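PDB 3VXJ: DyP from Bjerkandera adusta, which belongs to the dye-decolorizing peroxidases and probably uses its heme b to oxidise dyes and phenolic compounds with hydrogen peroxide. Local coordinates for residues 88-93 against 215-220; 206-211 against 360-365. All coordinates share one frame; numbering follows the deposited sequence.

Overall arrangement
Followed from the N terminus, the chain first reaches 88-93, in the loop between helix 73-78 and helix 98-101, and later 206-211, which leads into strand 216-225. Contact 1 closes a long loop by setting 88-93 against 215-220 at the start of that strand; contact 2 closes another between 206-211 and 360-365, the turn after strand 353-360. The two loops cross, because their segments alternate along the chain. Their centres are about 9 Å apart, and they meet where Phe217 N lies 3.0 Å from Gln360 O, a probable hydrogen bond. Together they tie an N-terminal loop and two connections to one end of the C-terminal sheet.

Contact 1: 88-93 against 215-220; sequences AQFPDG and GSFMAF
The contact between Phe90 and Phe217 is a buried aromatic pair that sets a loop of the N-terminal half of the chain against strand 216-225 of the C-terminal sheet. It is compact, burying 88 Å² in all, and it shows how two long side chains can join backbones that stay well apart: the CA atoms of Phe90 and Phe217 are 8.2 Å from each other. One rim atom does most of the work. Phe217 CE1 comes down over one face of the Phe90 ring, near the border of the ring rather than over its centre, and approaches Phe90 CG to 3.5 Å. The same CE1 lies 3.7 Å from Phe90 CB, so the root of the side chain is touched as well as the ring. Phe217 CD1 follows alongside, 3.8 Å from Phe90 CD1. With the planes at 59° and the centroids 5.2 Å apart, the rings meet obliquely. For Phe90, the first torsion (178°) swings CG opposite the main-chain nitrogen, which brings the ring up against Phe217. The turn that presents it is secured by a bond from Gly93 N to Phe90 O. Just before it, Asp87 OD2 accepts hydrogen bonds from the backbone N atoms of Gln89 and Phe90. Phe429 of strand 420-430 touches both rings, while Leu85 adds to the packing on Phe90 and Ile363 to that on Phe217. In the antiparallel sheet, strand 216-225 runs between 353-360 and 420-430, Ala219 bonding through its backbone to Glu358 of the one and Met218 to Phe428 of the other.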
loop_
_atom_site.group_PDB
_atom_site.type_symbol
_atom_site.label_atom_id
_atom_site.label_comp_id
_atom_site.label_asym_id
_atom_site.label_seq_id
_atom_site.Cartn_x
_atom_site.Cartn_y
_atom_site.Cartn_z
ATOM N N ALA A 88 9.466 0.012 16.949
ATOM C CA ALA A 88 8.662 0.550 18.042
ATOM C C ALA A 88 7.189 0.125 18.008
ATOM O O ALA A 88 6.546 0.042 19.058
ATOM C CB ALA A 88 8.764 2.067 18.076
ATOM N N GLN A 89 6.654 -0.133 16.812
ATOM C CA GLN A 89 5.223 -0.431 16.669
ATOM C C GLN A 89 4.897 -1.912 16.529
ATOM O O GLN A 89 3.830 -2.359 16.954
ATOM C CB GLN A 89 4.623 0.324 15.485
ATOM C CG GLN A 89 4.293 1.765 15.798
ATOM C CD GLN A 89 5.490 2.670 15.674
ATOM O OE1 GLN A 89 6.280 2.527 14.749
ATOM N NE2 GLN A 89 5.621 3.621 16.590
ATOM N N PHE A 90 5.792 -2.676 15.912
ATOM C CA PHE A 90 5.544 -4.096 15.677
ATOM C C PHE A 90 5.120 -4.871 16.944
ATOM O O PHE A 90 4.177 -5.657 16.874
ATOM C CB PHE A 90 6.772 -4.718 15.005
ATOM C CG PHE A 90 6.668 -6.197 14.759
ATOM C CD1 PHE A 90 5.880 -6.702 13.719
ATOM C CD2 PHE A 90 7.403 -7.086 15.540
ATOM C CE1 PHE A 90 5.815 -8.076 13.476
ATOM C CE2 PHE A 90 7.344 -8.452 15.312
ATOM C CZ PHE A 90 6.552 -8.951 14.269
ATOM N N PRO A 91 5.789 -4.646 18.101
ATOM C CA PRO A 91 5.468 -5.522 19.232
ATOM C C PRO A 91 4.025 -5.437 19.720
ATOM O O PRO A 91 3.463 -6.459 20.108
ATOM C CB PRO A 91 6.447 -5.064 20.318
ATOM C CG PRO A 91 7.628 -4.552 19.543
ATOM C CD PRO A 91 6.979 -3.824 18.392
ATOM N N ASP A 92 3.427 -4.247 19.711
ATOM C CA ASP A 92 2.073 -4.111 20.254
ATOM C C ASP A 92 0.979 -4.448 19.252
ATOM O O ASP A 92 -0.184 -4.602 19.639
ATOM C CB ASP A 92 1.833 -2.716 20.830
ATOM C CG ASP A 92 2.615 -2.459 22.105
ATOM O OD1 ASP A 92 3.093 -3.427 22.736
ATOM O OD2 ASP A 92 2.732 -1.274 22.476
ATOM N N GLY A 93 1.340 -4.568 17.975
ATOM C CA GLY A 93 0.362 -4.833 16.917
ATOM C C GLY A 93 -0.397 -3.586 16.479
ATOM O O GLY A 93 -0.382 -2.548 17.162
ATOM N N GLY A 215 14.912 -9.143 5.769
ATOM C CA GLY A 215 13.475 -9.152 5.992
ATOM C C GLY A 215 12.904 -7.761 5.765
ATOM O O GLY A 215 13.616 -6.833 5.377
ATOM N N SER A 216 11.602 -7.616 5.998
ATOM C CA SER A 216 10.965 -6.299 5.943
ATOM C C SER A 216 9.688 -6.321 6.770
ATOM O O SER A 216 9.098 -7.385 6.992
ATOM C CB SER A 216 10.640 -5.916 4.486
ATOM O OG SER A 216 10.168 -4.572 4.393
ATOM N N PHE A 217 9.262 -5.144 7.230
ATOM C CA PHE A 217 7.970 -5.032 7.905
ATOM C C PHE A 217 6.876 -4.651 6.930
ATOM O O PHE A 217 7.031 -3.701 6.149
ATOM C CB PHE A 217 7.999 -3.997 9.033
ATOM C CG PHE A 217 8.839 -4.407 10.207
ATOM C CD1 PHE A 217 8.339 -5.268 11.189
ATOM C CD2 PHE A 217 10.146 -3.957 10.319
ATOM C CE1 PHE A 217 9.130 -5.654 12.270
ATOM C CE2 PHE A 217 10.940 -4.328 11.399
ATOM C CZ PHE A 217 10.435 -5.183 12.373
ATOM N N MET A 218 5.779 -5.401 6.980
ATOM C CA MET A 218 4.566 -5.073 6.255
ATOM C C MET A 218 3.550 -4.378 7.156
ATOM O O MET A 218 3.246 -4.848 8.263
ATOM C CB MET A 218 3.934 -6.341 5.687
ATOM C CG MET A 218 2.684 -6.045 4.845
ATOM S SD MET A 218 1.476 -7.368 4.741
ATOM C CE MET A 218 2.327 -8.506 3.661
ATOM N N ALA A 219 3.017 -3.262 6.664
ATOM C CA ALA A 219 1.793 -2.684 7.194
ATOM C C ALA A 219 0.681 -3.155 6.259
ATOM O O ALA A 219 0.643 -2.796 5.079
ATOM C CB ALA A 219 1.877 -1.167 7.217
ATOM N N PHE A 220 -0.188 -4.004 6.791
ATOM C CA PHE A 220 -1.373 -4.450 6.090
ATOM C C PHE A 220 -2.574 -3.631 6.568
ATOM O O PHE A 220 -2.755 -3.422 7.771
ATOM C CB PHE A 220 -1.640 -5.943 6.345
ATOM C CG PHE A 220 -2.879 -6.432 5.663
ATOM C CD1 PHE A 220 -2.843 -6.752 4.317
ATOM C CD2 PHE A 220 -4.089 -6.534 6.342
ATOM C CE1 PHE A 220 -3.988 -7.166 3.654
ATOM C CE2 PHE A 220 -5.234 -6.943 5.682
ATOM C CZ PHE A 220 -5.182 -7.263 4.343
#

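Contact 2: 206-211 against 360-365; sequences GTRPSW and QSIIGN
Arg208 reaches across to Ser361 and Ile362, and the meeting is mostly one of close packing around a guanidinium group. Ile362 CG1 sits at the edge of that group, in its plane, 3.4 Å from Arg208 NH2, and the two side chains cross at about a right angle. Gly206 CA lies over one guanidinium face, to one side of its middle, because the arginine chain bends at its second torsion (-62°) and folds back beside its own segment.

The polar approach is less than it seems: Arg208 NH2 comes to 2.9 Å of Ser361 O, but the angle is too poor for a hydrogen bond. The guanidinium has other partners: NE forms a salt bridge with Asp204 OD2, NH1 bonds to Leu85 O, and NH2 too is hydrogen-bonded just outside the two segments. Ser361 OG is bonded to Gly195 O. Within the turn, Asn365 N bonds to Ile362 O at 3.0 Å.

The antiparallel four-stranded sheet in order 2-3-1-4, with helices in its connections, fits the ferredoxin-like fold known from DyP-type peroxidases; here the lead-in to its first strand packs on the link from its third strand to helix 367-375.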
loop_
_atom_site.group_PDB
_atom_site.type_symbol
_atom_site.label_atom_id
_atom_site.label_comp_id
_atom_site.label_asym_id
_atom_site.label_seq_id
_atom_site.Cartn_x
_atom_site.Cartn_y
_atom_site.Cartn_z
ATOM N N GLY A 206 17.508 0.764 12.671
ATOM C CA GLY A 206 16.912 -0.005 13.766
ATOM C C GLY A 206 17.850 -1.089 14.263
ATOM O O GLY A 206 18.683 -1.594 13.513
ATOM N N THR A 207 17.700 -1.466 15.524
ATOM C CA THR A 207 18.569 -2.467 16.128
ATOM C C THR A 207 18.029 -3.862 15.825
ATOM O O THR A 207 17.030 -4.283 16.423
ATOM C CB THR A 207 18.665 -2.231 17.646
ATOM O OG1 THR A 207 19.171 -0.911 17.870
ATOM C CG2 THR A 207 19.591 -3.238 18.305
ATOM N N ARG A 208 18.662 -4.567 14.891
ATOM C CA ARG A 208 18.118 -5.828 14.373
ATOM C C ARG A 208 18.930 -7.034 14.807
ATOM O O ARG A 208 20.160 -7.001 14.722
ATOM C CB ARG A 208 18.115 -5.837 12.837
ATOM C CG ARG A 208 17.609 -4.574 12.186
ATOM C CD ARG A 208 16.177 -4.303 12.546
ATOM N NE ARG A 208 15.772 -3.067 11.897
ATOM C CZ ARG A 208 14.674 -2.388 12.180
ATOM N NH1 ARG A 208 13.841 -2.798 13.132
ATOM N NH2 ARG A 208 14.430 -1.275 11.508
ATOM N N PRO A 209 18.253 -8.124 15.218
ATOM C CA PRO A 209 18.989 -9.387 15.319
ATOM C C PRO A 209 19.604 -9.728 13.962
ATOM O O PRO A 209 19.042 -9.376 12.918
ATOM C CB PRO A 209 17.911 -10.411 15.687
ATOM C CG PRO A 209 16.726 -9.614 16.135
ATOM C CD PRO A 209 16.808 -8.288 15.459
ATOM N N SER A 210 20.754 -10.393 13.967
ATOM C CA SER A 210 21.399 -10.794 12.716
ATOM C C SER A 210 20.462 -11.609 11.824
ATOM O O SER A 210 20.498 -11.459 10.603
ATOM C CB SER A 210 22.701 -11.550 12.993
ATOM O OG SER A 210 22.450 -12.834 13.539
ATOM N N TRP A 211 19.610 -12.438 12.426
ATOM C CA TRP A 211 18.705 -13.274 11.631
ATOM C C TRP A 211 17.635 -12.476 10.880
ATOM O O TRP A 211 17.004 -13.004 9.957
ATOM C CB TRP A 211 18.077 -14.388 12.470
ATOM C CG TRP A 211 17.240 -13.962 13.648
ATOM C CD1 TRP A 211 17.614 -13.971 14.961
ATOM C CD2 TRP A 211 15.867 -13.540 13.630
ATOM N NE1 TRP A 211 16.578 -13.557 15.757
ATOM C CE2 TRP A 211 15.490 -13.289 14.969
ATOM C CE3 TRP A 211 14.919 -13.348 12.613
ATOM C CZ2 TRP A 211 14.212 -12.844 15.320
ATOM C CZ3 TRP A 211 13.645 -12.911 12.963
ATOM C CH2 TRP A 211 13.304 -12.664 14.308
ATOM N N GLN A 360 8.577 -1.609 4.550
ATOM C CA GLN A 360 9.645 -0.686 4.955
ATOM C C GLN A 360 10.413 -1.346 6.089
ATOM O O GLN A 360 9.890 -2.229 6.767
ATOM C CB GLN A 360 9.067 0.653 5.437
ATOM C CG GLN A 360 8.045 0.516 6.575
ATOM C CD GLN A 360 6.629 0.285 6.070
ATOM O OE1 GLN A 360 6.046 1.147 5.418
ATOM N NE2 GLN A 360 6.060 -0.883 6.382
ATOM N N SER A 361 11.652 -0.914 6.301
ATOM C CA SER A 361 12.427 -1.419 7.429
ATOM C C SER A 361 11.946 -0.855 8.769
ATOM O O SER A 361 12.079 -1.525 9.792
ATOM C CB SER A 361 13.910 -1.114 7.237
ATOM O OG SER A 361 14.085 0.292 7.208
ATOM N N ILE A 362 11.413 0.369 8.760
ATOM C CA ILE A 362 11.007 1.048 9.993
ATOM C C ILE A 362 9.578 1.493 9.776
ATOM O O ILE A 362 9.315 2.398 8.980
ATOM C CB ILE A 362 11.923 2.255 10.329
ATOM C CG1 ILE A 362 13.360 1.785 10.571
ATOM C CG2 ILE A 362 11.403 3.021 11.565
ATOM C CD1 ILE A 362 14.413 2.898 10.493
ATOM N N ILE A 363 8.648 0.811 10.444
ATOM C CA ILE A 363 7.221 1.104 10.270
ATOM C C ILE A 363 6.949 2.593 10.488
ATOM O O ILE A 363 6.229 3.227 9.709
ATOM C CB ILE A 363 6.348 0.223 11.192
ATOM C CG1 ILE A 363 6.449 -1.241 10.750
ATOM C CG2 ILE A 363 4.884 0.689 11.168
ATOM C CD1 ILE A 363 5.758 -2.225 11.696
ATOM N N GLY A 364 7.563 3.148 11.528
ATOM C CA GLY A 364 7.371 4.549 11.890
ATOM C C GLY A 364 7.851 5.563 10.869
ATOM O O GLY A 364 7.455 6.722 10.922
ATOM N N ASN A 365 8.698 5.127 9.940
ATOM C CA ASN A 365 9.239 5.998 8.901
ATOM C C ASN A 365 8.541 5.851 7.551
ATOM O O ASN A 365 8.701 6.708 6.687
ATOM C CB ASN A 365 10.736 5.738 8.713
ATOM C CG ASN A 365 11.568 6.295 9.831
ATOM O OD1 ASN A 365 11.073 7.033 10.700
ATOM N ND2 ASN A 365 12.845 5.961 9.816
#